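Alpha-L-arabinofuranosidase B (Aspergillus kawachii, PDB 6SXT) removes terminal non-reducing alpha-L-arabinofuranosyl residues by hydrolysis from arabinoxylan, arabinan and related plant polysaccharides and oligosaccharides, as a secreted retaining glycosidase of family GH54. Local coordinates at residues V202-N206 / N207-G211; I7-G11 / D12-V16; P326-T329 / S330-V334; K414-H417 / E418-F422. One frame throughout, in Å; residues are numbered along the deposited sequence.

Contact 1. Residues V202-N206 / N207-G211. With LXE ([(1~{S},2~{S},3~{S},4~{S})-2-(hydroxymethyl)-3,4-bis(oxidanyl)cyclopentyl]azanium), chain G; EDO (1,2-ethanediol), chain P.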
loop_
_atom_site.group_PDB
_atom_site.type_symbol
_atom_site.label_atom_id
_atom_site.label_comp_id
_atom_site.label_asym_id
_atom_site.label_seq_id
_atom_site.Cartn_x
_atom_site.Cartn_y
_atom_site.Cartn_z
ATOM N N VAL A 202 13.235 11.212 7.683
ATOM C CA VAL A 202 13.611 10.186 8.680
ATOM C C VAL A 202 12.796 10.453 9.934
ATOM O O VAL A 202 12.887 11.550 10.494
ATOM C CB VAL A 202 15.105 10.126 8.970
ATOM C CG1 VAL A 202 15.439 9.127 10.052
ATOM C CG2 VAL A 202 15.857 9.805 7.679
ATOM N N ASP A 203 12.070 9.438 10.345
ATOM C CA ASP A 203 11.273 9.485 11.594
ATOM C C ASP A 203 12.224 9.093 12.701
ATOM O O ASP A 203 12.674 7.937 12.784
ATOM C CB ASP A 203 10.050 8.587 11.483
ATOM C CG ASP A 203 9.030 8.772 12.585
ATOM O OD1 ASP A 203 9.407 9.496 13.571
ATOM O OD2 ASP A 203 7.872 8.271 12.374
ATOM N N MET A 204 12.489 10.059 13.607
ATOM C CA MET A 204 13.356 9.814 14.785
ATOM C C MET A 204 12.522 9.911 16.073
ATOM O O MET A 204 13.144 9.888 17.137
ATOM C CB MET A 204 14.510 10.810 14.815
ATOM C CG MET A 204 15.444 10.652 13.637
ATOM S SD MET A 204 16.999 11.581 13.871
ATOM C CE MET A 204 17.579 11.649 12.172
ATOM N N GLU A 205 11.207 9.920 15.932
ATOM C CA GLU A 205 10.177 10.051 16.993
ATOM C C GLU A 205 10.081 11.527 17.439
ATOM O O GLU A 205 11.114 12.162 17.731
ATOM C CB GLU A 205 10.447 9.102 18.158
ATOM C CG GLU A 205 9.335 9.064 19.204
ATOM C CD GLU A 205 7.967 8.637 18.716
ATOM O OE1 GLU A 205 7.461 7.573 19.054
ATOM O OE2 GLU A 205 7.263 9.445 17.822
ATOM N N ASN A 206 8.841 11.978 17.467
ATOM C CA ASN A 206 8.423 13.378 17.733
ATOM C C ASN A 206 9.100 14.294 16.728
ATOM O O ASN A 206 9.279 15.493 16.980
ATOM C CB ASN A 206 8.745 13.782 19.177
ATOM C CG ASN A 206 8.165 12.802 20.190
ATOM O OD1 ASN A 206 8.824 12.528 21.184
ATOM N ND2 ASN A 206 6.975 12.291 19.964
ATOM N N ASN A 207 9.359 13.780 15.531
ATOM C CA ASN A 207 9.954 14.573 14.440
ATOM C C ASN A 207 10.100 13.632 13.229
ATOM O O ASN A 207 10.721 12.611 13.392
ATOM C CB ASN A 207 11.299 15.197 14.782
ATOM C CG ASN A 207 11.220 16.688 15.128
ATOM O OD1 ASN A 207 10.550 17.481 14.451
ATOM N ND2 ASN A 207 11.801 17.027 16.278
ATOM N N LEU A 208 9.651 14.132 12.081
ATOM C CA LEU A 208 10.118 13.666 10.756
ATOM C C LEU A 208 11.113 14.720 10.322
ATOM O O LEU A 208 10.754 15.927 10.324
ATOM C CB LEU A 208 8.938 13.587 9.813
ATOM C CG LEU A 208 7.759 12.718 10.227
ATOM C CD1 LEU A 208 6.681 12.764 9.165
ATOM C CD2 LEU A 208 8.166 11.304 10.495
ATOM N N PHE A 209 12.322 14.327 10.042
ATOM C CA PHE A 209 13.404 15.231 9.640
ATOM C C PHE A 209 13.665 15.122 8.148
ATOM O O PHE A 209 13.959 14.046 7.622
ATOM C CB PHE A 209 14.678 14.930 10.422
ATOM C CG PHE A 209 14.622 15.391 11.863
ATOM C CD1 PHE A 209 14.688 16.745 12.153
ATOM C CD2 PHE A 209 14.598 14.500 12.906
ATOM C CE1 PHE A 209 14.689 17.190 13.466
ATOM C CE2 PHE A 209 14.650 14.940 14.219
ATOM C CZ PHE A 209 14.650 16.281 14.489
ATOM N N SER A 210 13.685 16.276 7.505
ATOM C CA SER A 210 14.088 16.432 6.089
ATOM C C SER A 210 15.537 16.895 5.991
ATOM O O SER A 210 16.082 17.075 4.888
ATOM C CB SER A 210 13.170 17.375 5.379
ATOM O OG SER A 210 13.151 18.640 6.074
ATOM N N GLY A 211 16.225 16.998 7.118
ATOM C CA GLY A 211 17.648 17.349 7.220
ATOM C C GLY A 211 17.977 17.772 8.646
ATOM O O GLY A 211 17.193 17.472 9.535
HETATM C "C1'" LXE G . 5.933 9.173 17.502
HETATM C "C2'" LXE G . 5.628 8.100 16.456
HETATM O "O2'" LXE G . 6.144 6.871 16.816
HETATM C "C3'" LXE G . 6.270 8.687 15.275
HETATM O "O3'" LXE G . 5.888 7.895 14.074
HETATM C "C4'" LXE G . 5.624 10.055 15.241
HETATM C "C5'" LXE G . 6.450 11.083 14.490
HETATM O "O5'" LXE G . 7.788 11.191 14.923
HETATM C "C6'" LXE G . 5.456 10.405 16.774
HETATM N "N1'" LXE G . 4.000 10.656 16.972
HETATM C C1 EDO P . 19.368 20.600 3.051
HETATM O O1 EDO P . 18.675 21.851 3.189
HETATM C C2 EDO P . 19.231 19.495 4.074
HETATM O O2 EDO P . 18.506 18.210 3.772
#
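Val202 and Phe209 face each other as an antiparallel hydrogen-bonded pair, Val202 N giving to Phe209 O and Phe209 N to Val202 O, each over 2.9 Å. Asp203 and Leu208 form the next, non-hydrogen-bonded pair, and the chain reverses through Met204 to Asn207, where Met204 N reaches Asn207 O at 3.1 Å. On the face shared by Val202 and Phe209, Met204 runs extended past the phenylalanine at about a right angle. Its SD lies 3.9 Å from Phe209 CD2 in an oblique Met-aromatic contact, a place that suits a long, flexible thioether, while Asn207 CB sits over one ring face toward the rim. On the other face, Leu208 CD2 packs 3.4 Å from Asp203 CG, an apolar branch beside the base of a carboxylate. Both oxygens of Asp203 are engaged: OD1 takes the Glu205 amide in an Asx turn and also O5' of the inhibitor, and OD2 takes O3' at 2.6 Å. Glu205, with CG anti to the backbone N (chi1 -173°) and the chain bent at chi2, carries its carboxylate to the inhibitor, and its OE2 is joined covalently to C1' at 1.4 Å. The same OE2 receives Asn206 N on its anti lone pair, while OE1 accepts from O2'. Asn207 N donates to O5'; the side-chain ND2 of Asn206 is bonded to Asp173, and that of Asn207 to Glu214 and Tyr265. This is a beta hairpin whose loop carries the nucleophile, Glu205, and substrate-binding residues of the arabinofuranosidase active site, caught here as the covalent adduct.

Contact 2. Residues I7-G11 / D12-V16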
loop_
_atom_site.group_PDB
_atom_site.type_symbol
_atom_site.label_atom_id
_atom_site.label_comp_id
_atom_site.label_asym_id
_atom_site.label_seq_id
_atom_site.Cartn_x
_atom_site.Cartn_y
_atom_site.Cartn_z
ATOM N N ILE A 7 25.372 -7.585 -1.716
ATOM C CA ILE A 7 26.142 -6.322 -1.864
ATOM C C ILE A 7 26.395 -5.739 -0.487
ATOM O O ILE A 7 27.547 -5.376 -0.164
ATOM C CB ILE A 7 25.423 -5.371 -2.804
ATOM C CG1 ILE A 7 25.340 -5.984 -4.197
ATOM C CG2 ILE A 7 26.064 -3.993 -2.838
ATOM C CD1 ILE A 7 24.364 -5.379 -5.115
ATOM N N TYR A 8 25.375 -5.654 0.372
ATOM C CA TYR A 8 25.552 -5.118 1.724
ATOM C C TYR A 8 26.544 -5.993 2.500
ATOM O O TYR A 8 27.416 -5.448 3.210
ATOM C CB TYR A 8 24.231 -5.017 2.487
ATOM C CG TYR A 8 23.419 -3.799 2.159
ATOM C CD1 TYR A 8 23.854 -2.538 2.508
ATOM C CD2 TYR A 8 22.172 -3.881 1.543
ATOM C CE1 TYR A 8 23.080 -1.406 2.268
ATOM C CE2 TYR A 8 21.385 -2.748 1.293
ATOM C CZ TYR A 8 21.842 -1.507 1.654
ATOM O OH TYR A 8 21.031 -0.423 1.451
ATOM N N GLU A 9 26.471 -7.314 2.343
ATOM C CA GLU A 9 27.392 -8.223 3.057
ATOM C C GLU A 9 28.823 -7.944 2.576
ATOM O O GLU A 9 29.742 -7.913 3.452
ATOM C CB GLU A 9 26.994 -9.658 2.769
ATOM C CG GLU A 9 28.057 -10.674 3.153
ATOM C CD GLU A 9 28.376 -10.737 4.614
ATOM O OE1 GLU A 9 27.412 -10.704 5.422
ATOM O OE2 GLU A 9 29.583 -10.989 4.927
ATOM N N ALA A 10 29.026 -7.752 1.288
ATOM C CA ALA A 10 30.375 -7.520 0.703
ATOM C C ALA A 10 30.934 -6.197 1.235
ATOM O O ALA A 10 32.157 -6.043 1.286
ATOM C CB ALA A 10 30.323 -7.503 -0.788
ATOM N N GLY A 11 30.086 -5.248 1.618
ATOM C CA GLY A 11 30.513 -3.963 2.195
ATOM C C GLY A 11 30.713 -4.035 3.681
ATOM O O GLY A 11 30.931 -2.966 4.293
ATOM N N ASP A 12 30.571 -5.208 4.292
ATOM C CA ASP A 12 30.740 -5.484 5.738
ATOM C C ASP A 12 29.690 -4.712 6.541
ATOM O O ASP A 12 29.894 -4.441 7.724
ATOM C CB ASP A 12 32.151 -5.070 6.206
ATOM C CG ASP A 12 33.244 -5.943 5.615
ATOM O OD1 ASP A 12 33.010 -7.149 5.507
ATOM O OD2 ASP A 12 34.327 -5.393 5.247
ATOM N N THR A 13 28.505 -4.498 5.949
ATOM C CA THR A 13 27.334 -3.907 6.642
ATOM C C THR A 13 26.148 -4.790 6.273
ATOM O O THR A 13 25.288 -4.386 5.480
ATOM C CB THR A 13 27.115 -2.439 6.259
ATOM O OG1 THR A 13 26.936 -2.308 4.834
ATOM C CG2 THR A 13 28.289 -1.584 6.695
ATOM N N PRO A 14 26.080 -6.035 6.787
ATOM C CA PRO A 14 25.153 -7.042 6.252
ATOM C C PRO A 14 23.703 -6.752 6.661
ATOM O O PRO A 14 23.395 -6.124 7.673
ATOM C CB PRO A 14 25.588 -8.340 6.926
ATOM C CG PRO A 14 26.166 -7.844 8.238
ATOM C CD PRO A 14 26.923 -6.596 7.860
ATOM N N CYS A 15 22.768 -7.221 5.817
ATOM C CA CYS A 15 21.342 -7.183 6.158
ATOM C C CYS A 15 21.103 -7.984 7.430
ATOM O O CYS A 15 21.619 -9.132 7.592
ATOM C CB CYS A 15 20.498 -7.791 5.053
ATOM S SG CYS A 15 20.631 -6.820 3.523
ATOM N N VAL A 16 20.281 -7.431 8.298
ATOM C CA VAL A 16 19.720 -8.145 9.456
ATOM C C VAL A 16 18.217 -8.323 9.335
ATOM O O VAL A 16 17.619 -8.998 10.180
ATOM C CB VAL A 16 20.109 -7.453 10.765
ATOM C CG1 VAL A 16 21.620 -7.559 10.936
ATOM C CG2 VAL A 16 19.606 -6.014 10.819
HETATM O O HOH W 1 34.689 -4.242 2.891
HETATM O O HOH W 2 28.931 -0.820 3.250
#
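Tyr8 and Thr13 are joined through the backbone: Thr13 N donates to Tyr8 O over 3.1 Å, and Asp12 N donates to Glu9 O over 3.0 Å. With Asp12 at positive phi (64°), these two bonds back into the last turn make a Schellman motif that ends the helix. Aspartate, like asparagine, tolerates such left-handed backbone angles better than most non-glycine residues. Gly11, which precedes the reversal, gives its own N to Ile7 O as the last regular helical bond.

Two waters extend the polar network. One donates to Asp12 OD2 at 2.6 Å and only weakly to Ala10 O. The other donates to Gly11 O and lies 3.0 Å from Thr13 OG1, which stands between the backbone N and the carbonyl carbon (chi1 58°) and is thereby turned back toward the helix end. A short hydroxyl suits this spot, able to share a water with the carbonyl two residues earlier.

The remaining contacts are packing. Tyr8 offers CD2 to Cys15 SG at 3.9 Å, an oblique sulfur-aromatic contact, while its CB lies 3.2 Å from Thr13 O; the large ring bridges the helix end and the start of the next strand. The bent chain of Glu9 brings OE1 within 3.3 Å of Pro14 CB, carboxylate oxygen against ring carbon.

Cys15 is disulfide-bonded to Cys5, tying helix 4-10 to the head of strand 15-20. The Tyr8 side chain, unlike the exposed Ala10 and Asp12, packs between Val294 and Thr296 of strand 288-296 and Thr304 and Val308 of helix 302-315 in the catalytic domain.

Contact 3. Residues P326-T329 / S330-V334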
loop_
_atom_site.group_PDB
_atom_site.type_symbol
_atom_site.label_atom_id
_atom_site.label_comp_id
_atom_site.label_asym_id
_atom_site.label_seq_id
_atom_site.Cartn_x
_atom_site.Cartn_y
_atom_site.Cartn_z
ATOM N N PRO A 326 -14.111 -8.129 -18.125
ATOM C CA PRO A 326 -14.650 -7.328 -19.213
ATOM C C PRO A 326 -14.291 -5.840 -19.202
ATOM O O PRO A 326 -14.069 -5.214 -20.244
ATOM C CB PRO A 326 -16.159 -7.510 -19.046
ATOM C CG PRO A 326 -16.390 -8.118 -17.719
ATOM C CD PRO A 326 -15.115 -8.859 -17.372
ATOM N N SER A 327 -14.225 -5.243 -18.062
ATOM C CA SER A 327 -13.831 -3.780 -18.107
ATOM C C SER A 327 -14.676 -2.866 -19.048
ATOM O O SER A 327 -15.817 -3.213 -19.476
ATOM C CB SER A 327 -12.372 -3.613 -18.440
ATOM O OG SER A 327 -11.893 -2.340 -18.025
ATOM N N PHE A 328 -14.183 -1.658 -19.287
ATOM C CA PHE A 328 -14.950 -0.477 -19.750
ATOM C C PHE A 328 -14.099 0.368 -20.676
ATOM O O PHE A 328 -12.888 0.189 -20.711
ATOM C CB PHE A 328 -15.366 0.416 -18.568
ATOM C CG PHE A 328 -16.177 -0.294 -17.516
ATOM C CD1 PHE A 328 -17.549 -0.483 -17.659
ATOM C CD2 PHE A 328 -15.570 -0.810 -16.374
ATOM C CE1 PHE A 328 -18.283 -1.097 -16.662
ATOM C CE2 PHE A 328 -16.292 -1.526 -15.441
ATOM C CZ PHE A 328 -17.662 -1.649 -15.567
ATOM N N THR A 329 -14.728 1.328 -21.360
ATOM C CA THR A 329 -14.061 2.386 -22.157
ATOM C C THR A 329 -14.593 3.739 -21.684
ATOM O O THR A 329 -15.796 3.822 -21.427
ATOM C CB THR A 329 -14.340 2.236 -23.661
ATOM O OG1 THR A 329 -14.284 0.857 -24.027
ATOM C CG2 THR A 329 -13.365 3.021 -24.504
ATOM N N SER A 330 -13.754 4.730 -21.611
ATOM C CA SER A 330 -14.164 6.075 -21.173
ATOM C C SER A 330 -15.264 6.619 -22.097
ATOM O O SER A 330 -15.125 6.509 -23.348
ATOM C CB SER A 330 -13.021 6.983 -21.161
ATOM O OG SER A 330 -13.403 8.203 -20.527
ATOM N N GLY A 331 -16.349 7.063 -21.499
ATOM C CA GLY A 331 -17.503 7.619 -22.251
ATOM C C GLY A 331 -18.614 6.612 -22.462
ATOM O O GLY A 331 -19.717 7.042 -22.856
ATOM N N GLU A 332 -18.372 5.308 -22.255
ATOM C CA GLU A 332 -19.388 4.252 -22.232
ATOM C C GLU A 332 -20.429 4.581 -21.166
ATOM O O GLU A 332 -20.048 5.025 -20.087
ATOM C CB GLU A 332 -18.696 2.925 -21.891
ATOM C CG GLU A 332 -19.533 1.684 -21.972
ATOM C CD GLU A 332 -18.802 0.415 -21.576
ATOM O OE1 GLU A 332 -17.589 0.507 -21.271
ATOM O OE2 GLU A 332 -19.437 -0.652 -21.495
ATOM N N VAL A 333 -21.707 4.333 -21.435
ATOM C CA VAL A 333 -22.757 4.426 -20.398
ATOM C C VAL A 333 -23.294 3.039 -20.129
ATOM O O VAL A 333 -23.611 2.335 -21.081
ATOM C CB VAL A 333 -23.885 5.390 -20.838
ATOM C CG1 VAL A 333 -24.759 5.727 -19.655
ATOM C CG2 VAL A 333 -23.279 6.633 -21.463
ATOM N N VAL A 334 -23.390 2.654 -18.874
ATOM C CA VAL A 334 -23.738 1.270 -18.502
ATOM C C VAL A 334 -24.804 1.263 -17.429
ATOM O O VAL A 334 -24.942 2.243 -16.684
ATOM C CB VAL A 334 -22.482 0.499 -18.003
ATOM C CG1 VAL A 334 -21.397 0.491 -19.060
ATOM C CG2 VAL A 334 -21.985 1.048 -16.680
HETATM O O HOH W 3 -18.169 -2.677 -20.706
#
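Glu332 reaches back over the turn to Thr329, and two hydrogen bonds join this pair. Glu332 N donates to Thr329 O over 3.1 Å, the bond that closes the turn. In return, Thr329 N donates to Glu332 OE1 over 3.0 Å, meeting that oxygen nearly along its C-O axis. Glutamate has the right length for this: with CG anti to the backbone N (chi1 -173°) and the rest extended, the carboxylate arrives beside the amide it must satisfy. Its other oxygen, OE2, accepts from a water 2.5 Å away, and the same water donates to Ser327 O, linking the carboxylate to the incoming chain. The main chains of Gly331 and Glu332 are bonded to Val376. OE1 also lies at the edge of the Phe328 ring, 3.7 Å from CD1 and near the ring plane, where the hydrogens of the ring carry a slight positive charge. Phe328 CD1 meets Val334 CG1 at 4.2 Å, and outside the segments the ring packs edge-to-face on Phe388 and against Ile477. Gly331 takes up positive phi, a conformation in which a side chain would press on the preceding carbonyl oxygen. Residues 329-332 thus form a type II beta turn leading into strand 333-338 of the arabinose-binding, beta-trefoil domain.

Contact 4. Residues K414-H417 / E418-F422; sequences KQFH and EDATF. With NAG (2-acetamido-2-deoxy-beta-D-glucopyranose), chain B.
Glu418 CG lies anti to its carbonyl carbon (chi1 -66°), and its extended chain runs back along the helix to Lys414, whose own chain is fully extended. The two cross so that Glu418 OE2 touches Lys414 CE at 3.2 Å; the ammonium is too far for a salt bridge, and is hydrogen-bonded to Tyr156 O and in cation-pi contact with Tyr156. Gln415 bends at chi2 (57°), which swings NE2 toward Asp419 OD1 for a 2.9 Å hydrogen bond. The acceptor lies in the amide plane, but the donor comes from above the carboxylate. A glutamine is long enough to span one turn in this way. Two waters join its amide to Glu418 OE1, which Gln287 also grips, so this buried oxygen has several donors. At the C-terminal end His417 O accepts from Thr421 OG1 at 2.7 Å and from Ala420 N, the two arriving from opposite faces of its plane. The small Ala420 CB meets Phe416 CE1 obliquely, 3.7 Å away. At the start, Lys414 N donates to O7 of an N-acetylglucosamine. Helix 414-419 is therefore a short, glycan-contacted helix of the beta-trefoil domain that presents the substrate-binding Asp419, salt-bridged to Arg399, beside His400.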
loop_
_atom_site.group_PDB
_atom_site.type_symbol
_atom_site.label_atom_id
_atom_site.label_comp_id
_atom_site.label_asym_id
_atom_site.label_seq_id
_atom_site.Cartn_x
_atom_site.Cartn_y
_atom_site.Cartn_z
ATOM N N LYS A 414 -7.417 15.491 -4.352
ATOM C CA LYS A 414 -6.770 14.146 -4.304
ATOM C C LYS A 414 -7.655 13.182 -3.517
ATOM O O LYS A 414 -7.879 12.034 -3.972
ATOM C CB LYS A 414 -5.372 14.292 -3.697
ATOM C CG LYS A 414 -4.694 12.949 -3.445
ATOM C CD LYS A 414 -3.327 13.143 -2.834
ATOM C CE LYS A 414 -2.747 11.791 -2.383
ATOM N NZ LYS A 414 -1.319 12.008 -2.245
ATOM N N GLN A 415 -8.143 13.514 -2.345
ATOM C CA GLN A 415 -8.929 12.581 -1.542
ATOM C C GLN A 415 -10.202 12.099 -2.279
ATOM O O GLN A 415 -10.490 10.889 -2.329
ATOM C CB GLN A 415 -9.321 13.186 -0.203
ATOM C CG GLN A 415 -9.791 12.146 0.783
ATOM C CD GLN A 415 -8.741 11.078 1.013
ATOM O OE1 GLN A 415 -7.625 11.356 1.450
ATOM N NE2 GLN A 415 -9.051 9.836 0.670
ATOM N N PHE A 416 -10.981 13.008 -2.851
ATOM C CA PHE A 416 -12.160 12.601 -3.632
ATOM C C PHE A 416 -11.752 11.675 -4.773
ATOM O O PHE A 416 -12.364 10.624 -4.977
ATOM C CB PHE A 416 -12.870 13.838 -4.209
ATOM C CG PHE A 416 -14.137 13.463 -4.918
ATOM C CD1 PHE A 416 -14.131 12.958 -6.192
ATOM C CD2 PHE A 416 -15.327 13.516 -4.201
ATOM C CE1 PHE A 416 -15.320 12.567 -6.789
ATOM C CE2 PHE A 416 -16.510 13.099 -4.783
ATOM C CZ PHE A 416 -16.479 12.644 -6.070
ATOM N N HIS A 417 -10.742 12.053 -5.533
ATOM C CA HIS A 417 -10.259 11.269 -6.687
ATOM C C HIS A 417 -9.986 9.832 -6.235
ATOM O O HIS A 417 -10.420 8.875 -6.915
ATOM C CB HIS A 417 -9.010 11.868 -7.312
ATOM C CG HIS A 417 -9.227 13.191 -7.986
ATOM N ND1 HIS A 417 -8.157 13.948 -8.408
ATOM C CD2 HIS A 417 -10.353 13.885 -8.289
ATOM C CE1 HIS A 417 -8.606 15.054 -9.008
ATOM N NE2 HIS A 417 -9.925 15.062 -8.941
ATOM N N GLU A 418 -9.252 9.715 -5.139
ATOM C CA GLU A 418 -8.864 8.365 -4.629
ATOM C C GLU A 418 -10.091 7.581 -4.182
ATOM O O GLU A 418 -10.194 6.363 -4.496
ATOM C CB GLU A 418 -7.857 8.490 -3.484
ATOM C CG GLU A 418 -6.523 9.065 -3.954
ATOM C CD GLU A 418 -5.360 9.038 -2.973
ATOM O OE1 GLU A 418 -5.585 8.947 -1.781
ATOM O OE2 GLU A 418 -4.238 9.198 -3.457
ATOM N N ASP A 419 -11.045 8.256 -3.508
ATOM C CA ASP A 419 -12.260 7.616 -2.959
ATOM C C ASP A 419 -13.217 7.239 -4.102
ATOM O O ASP A 419 -14.157 6.472 -3.862
ATOM C CB ASP A 419 -13.019 8.622 -2.071
ATOM C CG ASP A 419 -12.390 9.050 -0.750
ATOM O OD1 ASP A 419 -11.380 8.397 -0.313
ATOM O OD2 ASP A 419 -12.985 10.016 -0.091
ATOM N N ALA A 420 -13.002 7.763 -5.304
ATOM C CA ALA A 420 -13.926 7.594 -6.459
ATOM C C ALA A 420 -13.311 6.751 -7.575
ATOM O O ALA A 420 -13.840 6.712 -8.680
ATOM C CB ALA A 420 -14.349 8.958 -6.981
ATOM N N THR A 421 -12.174 6.082 -7.327
ATOM C CA THR A 421 -11.508 5.293 -8.378
ATOM C C THR A 421 -11.643 3.812 -8.063
ATOM O O THR A 421 -11.347 3.395 -6.933
ATOM C CB THR A 421 -10.045 5.722 -8.508
ATOM O OG1 THR A 421 -9.988 7.104 -8.842
ATOM C CG2 THR A 421 -9.317 4.968 -9.581
ATOM N N PHE A 422 -12.077 3.061 -9.053
ATOM C CA PHE A 422 -12.340 1.610 -8.892
ATOM C C PHE A 422 -11.726 0.891 -10.067
ATOM O O PHE A 422 -11.781 1.324 -11.236
ATOM C CB PHE A 422 -13.841 1.352 -8.769
ATOM C CG PHE A 422 -14.421 2.011 -7.548
ATOM C CD1 PHE A 422 -14.455 1.409 -6.302
ATOM C CD2 PHE A 422 -14.895 3.310 -7.649
ATOM C CE1 PHE A 422 -14.937 2.053 -5.178
ATOM C CE2 PHE A 422 -15.410 3.951 -6.537
ATOM C CZ PHE A 422 -15.400 3.357 -5.292
HETATM C C1 NAG B . -5.000 19.622 -0.217
HETATM C C2 NAG B . -6.071 19.721 -1.320
HETATM C C3 NAG B . -6.960 20.969 -1.091
HETATM C C4 NAG B . -7.593 20.858 0.279
HETATM C C5 NAG B . -6.513 20.635 1.357
HETATM C C6 NAG B . -7.152 20.333 2.706
HETATM C C7 NAG B . -5.604 18.677 -3.456
HETATM C C8 NAG B . -4.940 18.847 -4.752
HETATM N N2 NAG B . -5.485 19.692 -2.606
HETATM O O3 NAG B . -8.009 20.990 -2.065
HETATM O O4 NAG B . -8.420 22.032 0.500
HETATM O O5 NAG B . -5.624 19.516 1.047
HETATM O O6 NAG B . -6.192 19.674 3.567
HETATM O O7 NAG B . -6.192 17.664 -3.059
HETATM O O HOH W 4 -6.914 7.544 0.090
HETATM O O HOH W 5 -5.289 11.173 -0.068
#

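In the fold
Contacts 1 and 2 belong to the catalytic domain and contacts 3 and 4 to the arabinose-binding domain. Contact 1 alone of the four carries the nucleophile and the bound inhibitor; contact 2 lies away from the annotated sites, its centre about 25 Å from that of contact 1. In the second domain, contact 4 holds a residue of a separate substrate site, with its nearest atoms about 14 Å from contact 1, while contact 3 lies away from either site. Contacts 3 and 4 are about 18 Å apart between centres and about 7 Å at nearest atoms. Contacts 2 and 3 are the most distant pair, about 51 Å between centres.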